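Side-chain contacts in dicer Related Helicase (Caenorhabditis elegans, PDB 6M6S), which binds double-stranded RNA through the C-terminal domain described here and, as a helicase of the RIG-I-like receptor subfamily, probably hydrolyses ATP: residues E20-I25 with Y34-P39; N134-T139 with I143-V148. All blocks are in the same frame, centred on the assembly; numbering follows the deposited sequence.

In the fold
Contact 1 is a buried meeting between two beta sheets of the domain, with its centre about 8 Å from that of the chain, whereas contact 2 lies at the surface, about 15 Å out, where a loop turns into the helix 140-167. The first has no direct hydrogen bond: a thiol and a methyl touch, and two waters carry the polar link. The second combines a helix-starting backbone bond with aliphatic packing by isoleucine, leucine and the stems of two lysines. They share no helix or strand and follow one another along the chain, their centres about 18 Å apart, yet they meet where Pro39 CB lies 3.7 Å from Ala135 CB.

Contact 1. Residues E20-I25 with Y34-P39; sequences EFCKSI and YMVFDP
Cys22 meets Val36 through its sulfur, with SG lying 3.8 Å from Val36 CG1, an apolar touch between buried side chains. With that methyl trans to its own backbone N (chi1 -177°) and Cys22 SG between the backbone N and the carbonyl carbon (chi1 67°), the two are brought together across the gap between the sheets. On the other side of the cysteine, CB makes a van der Waals approach of 3.9 Å to Asp38 OD2.

No hydrogen bond joins the segments directly; two waters do so. One donates to Phe21 O (2.6 Å from the water) and to Asp38 OD2; the other accepts from Lys23 N at 2.9 Å and donates to the same OD2. A single carboxylate oxygen thus reaches backbone groups flanking Cys22, and the second oxygen, OD1, is taken by Ser40 N, which should limit rotation of the group.

Further out, backbone bonds with Leu12 and Pro88 hold Cys22 and Val36 respectively. Within this chain 20-23 is an edge strand of an antiparallel sheet and 33-36 of a mixed one; the apolar touch, and water bridges to the loop after 33-36, join these sheets of the RIG-I-type C-terminal domain without strand pairing, the Cys22 side chain about 13 Å from the zinc ion.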
ATOM      1  N   GLU B  20       9.317   7.953 -14.731  1.00 16.32           N
ATOM      2  CA  GLU B  20       9.935   8.459 -13.500  1.00 17.86           C
ATOM      3  C   GLU B  20       9.589   9.922 -13.254  1.00 21.20           C
ATOM      4  O   GLU B  20       9.680  10.722 -14.177  1.00 24.05           O
ATOM      5  CB  GLU B  20      11.463   8.259 -13.544  1.00 22.10           C
ATOM      6  CG  GLU B  20      12.168   8.889 -12.317  1.00 24.56           C
ATOM      7  CD  GLU B  20      13.695   8.715 -12.320  1.00 33.08           C
ATOM      8  OE1 GLU B  20      14.228   7.916 -13.137  1.00 34.38           O
ATOM      9  OE2 GLU B  20      14.344   9.390 -11.480  1.00 33.82           O
ATOM     10  N   PHE B  21       9.175  10.299 -12.048  1.00 17.04           N
ATOM     11  CA  PHE B  21       8.950  11.738 -11.799  1.00 16.11           C
ATOM     12  C   PHE B  21      10.162  12.414 -11.166  1.00 20.18           C
ATOM     13  O   PHE B  21      10.580  13.516 -11.570  1.00 20.83           O
ATOM     14  CB  PHE B  21       7.783  11.840 -10.829  1.00 18.21           C
ATOM     15  CG  PHE B  21       6.456  11.403 -11.417  1.00 18.60           C
ATOM     16  CD1 PHE B  21       6.002  11.933 -12.597  1.00 20.35           C
ATOM     17  CD2 PHE B  21       5.691  10.428 -10.800  1.00 18.02           C
ATOM     18  CE1 PHE B  21       4.800  11.528 -13.114  1.00 18.94           C
ATOM     19  CE2 PHE B  21       4.486  10.054 -11.316  1.00 21.63           C
ATOM     20  CZ  PHE B  21       4.056  10.572 -12.487  1.00 22.34           C
ATOM     21  N   CYS B  22      10.743  11.776 -10.154  1.00 15.52           N
ATOM     22  CA  CYS B  22      11.870  12.357  -9.432  1.00 16.05           C
ATOM     23  C   CYS B  22      12.520  11.339  -8.483  1.00 17.88           C
ATOM     24  O   CYS B  22      12.002  10.233  -8.321  1.00 17.85           O
ATOM     25  CB  CYS B  22      11.433  13.602  -8.590  1.00 19.19           C
ATOM     26  SG  CYS B  22      10.291  13.159  -7.182  1.00 21.33           S
ATOM     27  N   LYS B  23      13.620  11.740  -7.859  1.00 19.38           N
ATOM     28  CA  LYS B  23      14.299  10.901  -6.871  1.00 18.09           C
ATOM     29  C   LYS B  23      13.779  11.225  -5.483  1.00 20.51           C
ATOM     30  O   LYS B  23      13.336  12.341  -5.187  1.00 18.42           O
ATOM     31  CB  LYS B  23      15.800  11.195  -6.900  1.00 18.72           C
ATOM     32  CG  LYS B  23      16.473  10.819  -8.211  1.00 30.05           C
ATOM     33  CD  LYS B  23      16.311   9.334  -8.552  1.00 32.41           C
ATOM     34  CE  LYS B  23      17.235   8.975  -9.767  1.00 31.79           C
ATOM     35  NZ  LYS B  23      16.896   9.861 -10.912  1.00 35.62           N
ATOM     36  N   SER B  24      13.870  10.245  -4.593  1.00 16.31           N
ATOM     37  CA  SER B  24      13.375  10.386  -3.221  1.00 16.32           C
ATOM     38  C   SER B  24      14.012  11.533  -2.434  1.00 19.91           C
ATOM     39  O   SER B  24      13.378  12.065  -1.515  1.00 20.59           O
ATOM     40  CB  SER B  24      13.707   9.058  -2.481  1.00 16.66           C
ATOM     41  OG  SER B  24      15.109   8.735  -2.609  1.00 18.53           O
ATOM     42  N   ILE B  25      15.248  11.921  -2.774  1.00 18.59           N
ATOM     43  CA  ILE B  25      15.950  12.947  -2.028  1.00 18.16           C
ATOM     44  C   ILE B  25      15.247  14.320  -2.192  1.00 18.96           C
ATOM     45  O   ILE B  25      15.574  15.245  -1.455  1.00 22.33           O
ATOM     46  CB  ILE B  25      17.428  13.025  -2.421  1.00 27.63           C
ATOM     47  CG1 ILE B  25      17.564  13.501  -3.884  1.00 26.00           C
ATOM     48  CG2 ILE B  25      18.143  11.684  -2.111  1.00 28.51           C
ATOM     49  CD1 ILE B  25      19.003  13.632  -4.352  1.00 32.14           C
ATOM     50  N   TYR B  34       3.719  16.125   1.844  1.00 15.52           N
ATOM     51  CA  TYR B  34       4.983  15.607   1.316  1.00 15.11           C
ATOM     52  C   TYR B  34       5.086  16.170  -0.086  1.00 17.44           C
ATOM     53  O   TYR B  34       4.301  15.746  -0.998  1.00 16.78           O
ATOM     54  CB  TYR B  34       4.951  14.062   1.349  1.00 14.94           C
ATOM     55  CG  TYR B  34       5.038  13.523   2.783  1.00 15.87           C
ATOM     56  CD1 TYR B  34       3.931  13.585   3.636  1.00 16.61           C
ATOM     57  CD2 TYR B  34       6.180  12.890   3.265  1.00 16.32           C
ATOM     58  CE1 TYR B  34       3.998  13.099   4.910  1.00 17.50           C
ATOM     59  CE2 TYR B  34       6.206  12.359   4.555  1.00 17.33           C
ATOM     60  CZ  TYR B  34       5.142  12.508   5.351  1.00 19.76           C
ATOM     61  OH  TYR B  34       5.159  11.973   6.633  1.00 20.58           O
ATOM     62  N   MET B  35       5.986  17.150  -0.260  1.00 16.02           N
ATOM     63  CA  MET B  35       5.998  17.910  -1.518  1.00 16.79           C
ATOM     64  C   MET B  35       7.250  17.608  -2.302  1.00 18.11           C
ATOM     65  O   MET B  35       8.264  17.225  -1.736  1.00 17.20           O
ATOM     66  CB  MET B  35       5.981  19.417  -1.209  1.00 15.49           C
ATOM     67  CG  MET B  35       4.901  19.780  -0.174  1.00 23.19           C
ATOM     68  SD  MET B  35       3.217  19.326  -0.638  1.00 19.53           S
ATOM     69  CE  MET B  35       3.013  20.485  -2.012  1.00 16.03           C
ATOM     70  N   VAL B  36       7.226  17.862  -3.623  1.00 13.55           N
ATOM     71  CA  VAL B  36       8.430  17.667  -4.432  1.00 15.28           C
ATOM     72  C   VAL B  36       9.204  18.964  -4.622  1.00 21.00           C
ATOM     73  O   VAL B  36       8.659  19.960  -5.162  1.00 17.45           O
ATOM     74  CB  VAL B  36       8.047  17.067  -5.830  1.00 15.11           C
ATOM     75  CG1 VAL B  36       9.352  16.791  -6.642  1.00 18.24           C
ATOM     76  CG2 VAL B  36       7.169  15.797  -5.714  1.00 16.13           C
ATOM     77  N   PHE B  37      10.476  18.980  -4.211  1.00 16.67           N
ATOM     78  CA  PHE B  37      11.321  20.190  -4.388  1.00 16.01           C
ATOM     79  C   PHE B  37      12.408  19.990  -5.437  1.00 21.70           C
ATOM     80  O   PHE B  37      13.491  20.523  -5.301  1.00 26.13           O
ATOM     81  CB  PHE B  37      11.974  20.591  -3.039  1.00 17.06           C
ATOM     82  CG  PHE B  37      10.971  21.109  -2.010  1.00 17.33           C
ATOM     83  CD1 PHE B  37      10.181  20.236  -1.265  1.00 20.23           C
ATOM     84  CD2 PHE B  37      10.872  22.498  -1.754  1.00 18.35           C
ATOM     85  CE1 PHE B  37       9.260  20.724  -0.303  1.00 18.50           C
ATOM     86  CE2 PHE B  37       9.933  22.984  -0.801  1.00 22.18           C
ATOM     87  CZ  PHE B  37       9.136  22.069  -0.065  1.00 19.61           C
ATOM     88  N   ASP B  38      12.098  19.268  -6.513  1.00 20.18           N
ATOM     89  CA  ASP B  38      12.987  19.161  -7.684  1.00 21.16           C
ATOM     90  C   ASP B  38      12.370  20.080  -8.759  1.00 17.72           C
ATOM     91  O   ASP B  38      11.257  19.788  -9.231  1.00 18.86           O
ATOM     92  CB  ASP B  38      13.009  17.705  -8.194  1.00 24.09           C
ATOM     93  CG  ASP B  38      13.785  17.516  -9.468  1.00 27.02           C
ATOM     94  OD1 ASP B  38      14.322  18.503 -10.026  1.00 23.23           O
ATOM     95  OD2 ASP B  38      13.844  16.373  -9.971  1.00 31.79           O
ATOM     96  N   PRO B  39      13.059  21.169  -9.132  1.00 19.89           N
ATOM     97  CA  PRO B  39      12.440  22.085 -10.112  1.00 19.87           C
ATOM     98  C   PRO B  39      12.217  21.415 -11.461  1.00 22.07           C
ATOM     99  O   PRO B  39      11.323  21.839 -12.232  1.00 27.06           O
ATOM    100  CB  PRO B  39      13.444  23.242 -10.212  1.00 21.78           C
ATOM    101  CG  PRO B  39      14.706  22.686  -9.708  1.00 20.50           C
ATOM    102  CD  PRO B  39      14.354  21.651  -8.647  1.00 21.32           C
TER
HETATM  103  O   HOH W   1      12.464  15.297 -12.091  1.00 22.48           O
HETATM  104  O   HOH W   2      14.862  13.883  -9.355  1.00 22.01           O

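Contact 2. Residues N134-T139 with I143-V148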
ATOM      1  N   ASN B 134      11.333  30.016  -9.103  1.00 25.58           N
ATOM      2  CA  ASN B 134      10.992  30.384 -10.460  1.00 24.07           C
ATOM      3  C   ASN B 134      11.049  29.213 -11.416  1.00 24.89           C
ATOM      4  O   ASN B 134      11.327  29.393 -12.608  1.00 25.24           O
ATOM      5  CB  ASN B 134      11.921  31.493 -10.929  1.00 31.84           C
ATOM      6  CG  ASN B 134      11.876  32.719 -10.031  1.00 35.50           C
ATOM      7  OD1 ASN B 134      12.898  33.165  -9.522  1.00 35.29           O
ATOM      8  ND2 ASN B 134      10.683  33.248  -9.808  1.00 35.83           N
ATOM      9  N   ALA B 135      10.728  28.032 -10.892  1.00 21.35           N
ATOM     10  CA  ALA B 135      10.821  26.795 -11.624  1.00 18.32           C
ATOM     11  C   ALA B 135       9.852  26.742 -12.792  1.00 19.84           C
ATOM     12  O   ALA B 135      10.054  25.910 -13.696  1.00 25.73           O
ATOM     13  CB  ALA B 135      10.573  25.601 -10.678  1.00 19.85           C
ATOM     14  N   LEU B 136       8.800  27.571 -12.765  1.00 18.91           N
ATOM     15  CA  LEU B 136       7.789  27.554 -13.840  1.00 19.17           C
ATOM     16  C   LEU B 136       7.913  28.761 -14.760  1.00 22.17           C
ATOM     17  O   LEU B 136       7.049  28.987 -15.613  1.00 24.21           O
ATOM     18  CB  LEU B 136       6.354  27.448 -13.296  1.00 17.60           C
ATOM     19  CG  LEU B 136       6.057  26.039 -12.735  1.00 16.50           C
ATOM     20  CD1 LEU B 136       4.647  26.055 -12.214  1.00 20.10           C
ATOM     21  CD2 LEU B 136       6.121  24.973 -13.799  1.00 17.97           C
ATOM     22  N   SER B 137       8.952  29.568 -14.600  1.00 21.34           N
ATOM     23  CA  SER B 137       8.989  30.859 -15.293  0.51 25.04           C
ATOM     24  C   SER B 137       9.888  30.921 -16.527  1.00 25.54           C
ATOM     25  O   SER B 137      10.119  32.027 -17.047  1.00 27.61           O
ATOM     26  CB  SER B 137       9.390  31.949 -14.299  0.51 30.18           C
ATOM     27  OG  SER B 137       8.438  32.005 -13.237  0.51 31.64           O
ATOM     28  N   ASP B 138      10.393  29.776 -16.977  1.00 25.48           N
ATOM     29  CA  ASP B 138      11.517  29.830 -17.925  1.00 30.59           C
ATOM     30  C   ASP B 138      11.245  29.382 -19.372  1.00 29.20           C
ATOM     31  O   ASP B 138      12.050  29.669 -20.244  1.00 30.44           O
ATOM     32  CB  ASP B 138      12.636  28.931 -17.356  1.00 37.65           C
ATOM     33  CG  ASP B 138      12.144  27.476 -16.997  1.00 43.06           C
ATOM     34  OD1 ASP B 138      10.915  27.182 -16.738  1.00 35.72           O
ATOM     35  OD2 ASP B 138      13.022  26.578 -16.927  1.00 47.38           O
ATOM     36  N   THR B 139      10.190  28.590 -19.588  1.00 24.43           N
ATOM     37  CA  THR B 139       9.808  28.105 -20.940  1.00 25.27           C
ATOM     38  C   THR B 139       8.306  28.297 -21.254  1.00 24.24           C
ATOM     39  O   THR B 139       7.516  28.475 -20.318  1.00 22.14           O
ATOM     40  CB  THR B 139      10.095  26.586 -21.069  1.00 23.39           C
ATOM     41  OG1 THR B 139       9.211  25.823 -20.226  1.00 23.08           O
ATOM     42  CG2 THR B 139      11.564  26.316 -20.658  1.00 32.19           C
ATOM     43  N   ILE B 143       5.316  28.173 -18.457  1.00 20.44           N
ATOM     44  CA  ILE B 143       4.477  29.357 -18.234  1.00 20.91           C
ATOM     45  C   ILE B 143       2.996  29.004 -18.323  1.00 20.74           C
ATOM     46  O   ILE B 143       2.165  29.509 -17.529  1.00 20.72           O
ATOM     47  CB  ILE B 143       4.835  30.541 -19.184  1.00 24.30           C
ATOM     48  CG1 ILE B 143       6.126  31.122 -18.697  1.00 28.88           C
ATOM     49  CG2 ILE B 143       3.807  31.609 -19.081  1.00 32.43           C
ATOM     50  CD1 ILE B 143       5.926  31.778 -17.402  1.00 29.58           C
ATOM     51  N   GLU B 144       2.666  28.096 -19.238  1.00 20.74           N
ATOM     52  CA  GLU B 144       1.283  27.700 -19.390  1.00 20.81           C
ATOM     53  C   GLU B 144       0.812  26.988 -18.115  1.00 19.63           C
ATOM     54  O   GLU B 144      -0.336  27.214 -17.722  1.00 21.21           O
ATOM     55  CB  GLU B 144       1.101  26.768 -20.550  1.00 26.46           C
ATOM     56  CG  GLU B 144       1.405  27.459 -21.878  1.00 36.03           C
ATOM     57  CD  GLU B 144       0.950  26.625 -23.041  1.00 48.71           C
ATOM     58  OE1 GLU B 144       1.206  25.393 -23.030  1.00 52.05           O
ATOM     59  OE2 GLU B 144       0.331  27.203 -23.962  1.00 53.09           O
ATOM     60  N   LYS B 145       1.680  26.200 -17.480  1.00 18.62           N
ATOM     61  CA  LYS B 145       1.315  25.585 -16.189  1.00 17.89           C
ATOM     62  C   LYS B 145       1.159  26.660 -15.109  1.00 17.80           C
ATOM     63  O   LYS B 145       0.263  26.608 -14.245  1.00 20.96           O
ATOM     64  CB  LYS B 145       2.418  24.605 -15.763  1.00 16.76           C
ATOM     65  CG  LYS B 145       2.632  23.428 -16.692  1.00 18.18           C
ATOM     66  CD  LYS B 145       3.948  22.734 -16.253  1.00 21.54           C
ATOM     67  CE  LYS B 145       4.559  21.907 -17.371  1.00 27.09           C
ATOM     68  NZ  LYS B 145       3.853  20.656 -17.610  1.00 27.61           N
ATOM     69  N   LYS B 146       2.071  27.616 -15.091  1.00 18.24           N
ATOM     70  CA  LYS B 146       2.019  28.673 -14.071  1.00 19.58           C
ATOM     71  C   LYS B 146       0.708  29.455 -14.190  1.00 20.90           C
ATOM     72  O   LYS B 146       0.154  29.878 -13.168  1.00 20.70           O
ATOM     73  CB  LYS B 146       3.197  29.636 -14.208  1.00 21.07           C
ATOM     74  CG  LYS B 146       3.436  30.545 -12.968  1.00 25.23           C
ATOM     75  CD  LYS B 146       4.526  31.616 -13.269  1.00 29.32           C
ATOM     76  CE  LYS B 146       4.305  32.931 -12.524  1.00 34.00           C
ATOM     77  NZ  LYS B 146       3.275  33.884 -13.156  1.00 33.26           N
ATOM     78  N   ILE B 147       0.240  29.696 -15.427  1.00 20.23           N
ATOM     79  CA  ILE B 147      -0.995  30.430 -15.651  1.00 21.28           C
ATOM     80  C   ILE B 147      -2.206  29.713 -15.056  1.00 22.19           C
ATOM     81  O   ILE B 147      -3.032  30.387 -14.441  1.00 22.62           O
ATOM     82  CB  ILE B 147      -1.182  30.733 -17.120  1.00 24.64           C
ATOM     83  CG1 ILE B 147      -0.167  31.812 -17.483  1.00 23.03           C
ATOM     84  CG2 ILE B 147      -2.605  31.265 -17.418  1.00 26.37           C
ATOM     85  CD1 ILE B 147       0.004  32.010 -19.003  1.00 32.77           C
ATOM     86  N   VAL B 148      -2.245  28.376 -15.190  1.00 21.77           N
ATOM     87  CA  VAL B 148      -3.295  27.549 -14.642  1.00 20.16           C
ATOM     88  C   VAL B 148      -3.248  27.671 -13.133  1.00 20.20           C
ATOM     89  O   VAL B 148      -4.301  27.890 -12.498  1.00 21.02           O
ATOM     90  CB  VAL B 148      -3.214  26.077 -15.112  1.00 19.07           C
ATOM     91  CG1 VAL B 148      -4.202  25.173 -14.340  1.00 18.83           C
ATOM     92  CG2 VAL B 148      -3.540  25.933 -16.585  1.00 21.44           C
TER
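Ile143 N donates to Thr139 O over 2.9 Å with an N-H...O angle of 163°, an i to i+4 bond from the first turn of helix 140-167, after a chain reversal that includes a type I beta turn from Asn134 to Ser137. Leu136 O also comes near Ile143 N, but at 3.4 Å and with a poor angle, which leaves Thr139 O as the acceptor.

The Ile143 side chain bends back over the loop: CG1 lies trans to the carbonyl carbon (chi1 -74°), and a second bend at chi2 carries CD1 to 3.5 Å from Leu136 O and 3.8 Å from Ser137 CA. Replacing Ile143 by an alanine removes CG1 and CD1 and would probably leave the Leu136 carbonyl and the Ser137 backbone without this aliphatic cover.

Thr139 is the N-cap of the helix, its OG1 bonded to Asn142 N, and the loop leading to it folds against the first turns that follow. Leu136, buried, faces these turns. Its CB lies 3.9 Å from Lys146 CB, its CD1 approaches the Lys146 backbone, and its CD2 meets Lys145 CD at 4.0 Å where the two side chains cross at about a right angle. Trp42 and Leu149 also touch this leucine.

Both lysines pack by their methylenes and send their ammonium groups onward. Lys145 NZ bonds to the carbonyls of Trp42 and Leu45, tying the helix to the start of strand 45-48, while Lys146 NZ forms a salt bridge with Asp150, one turn further along the helix.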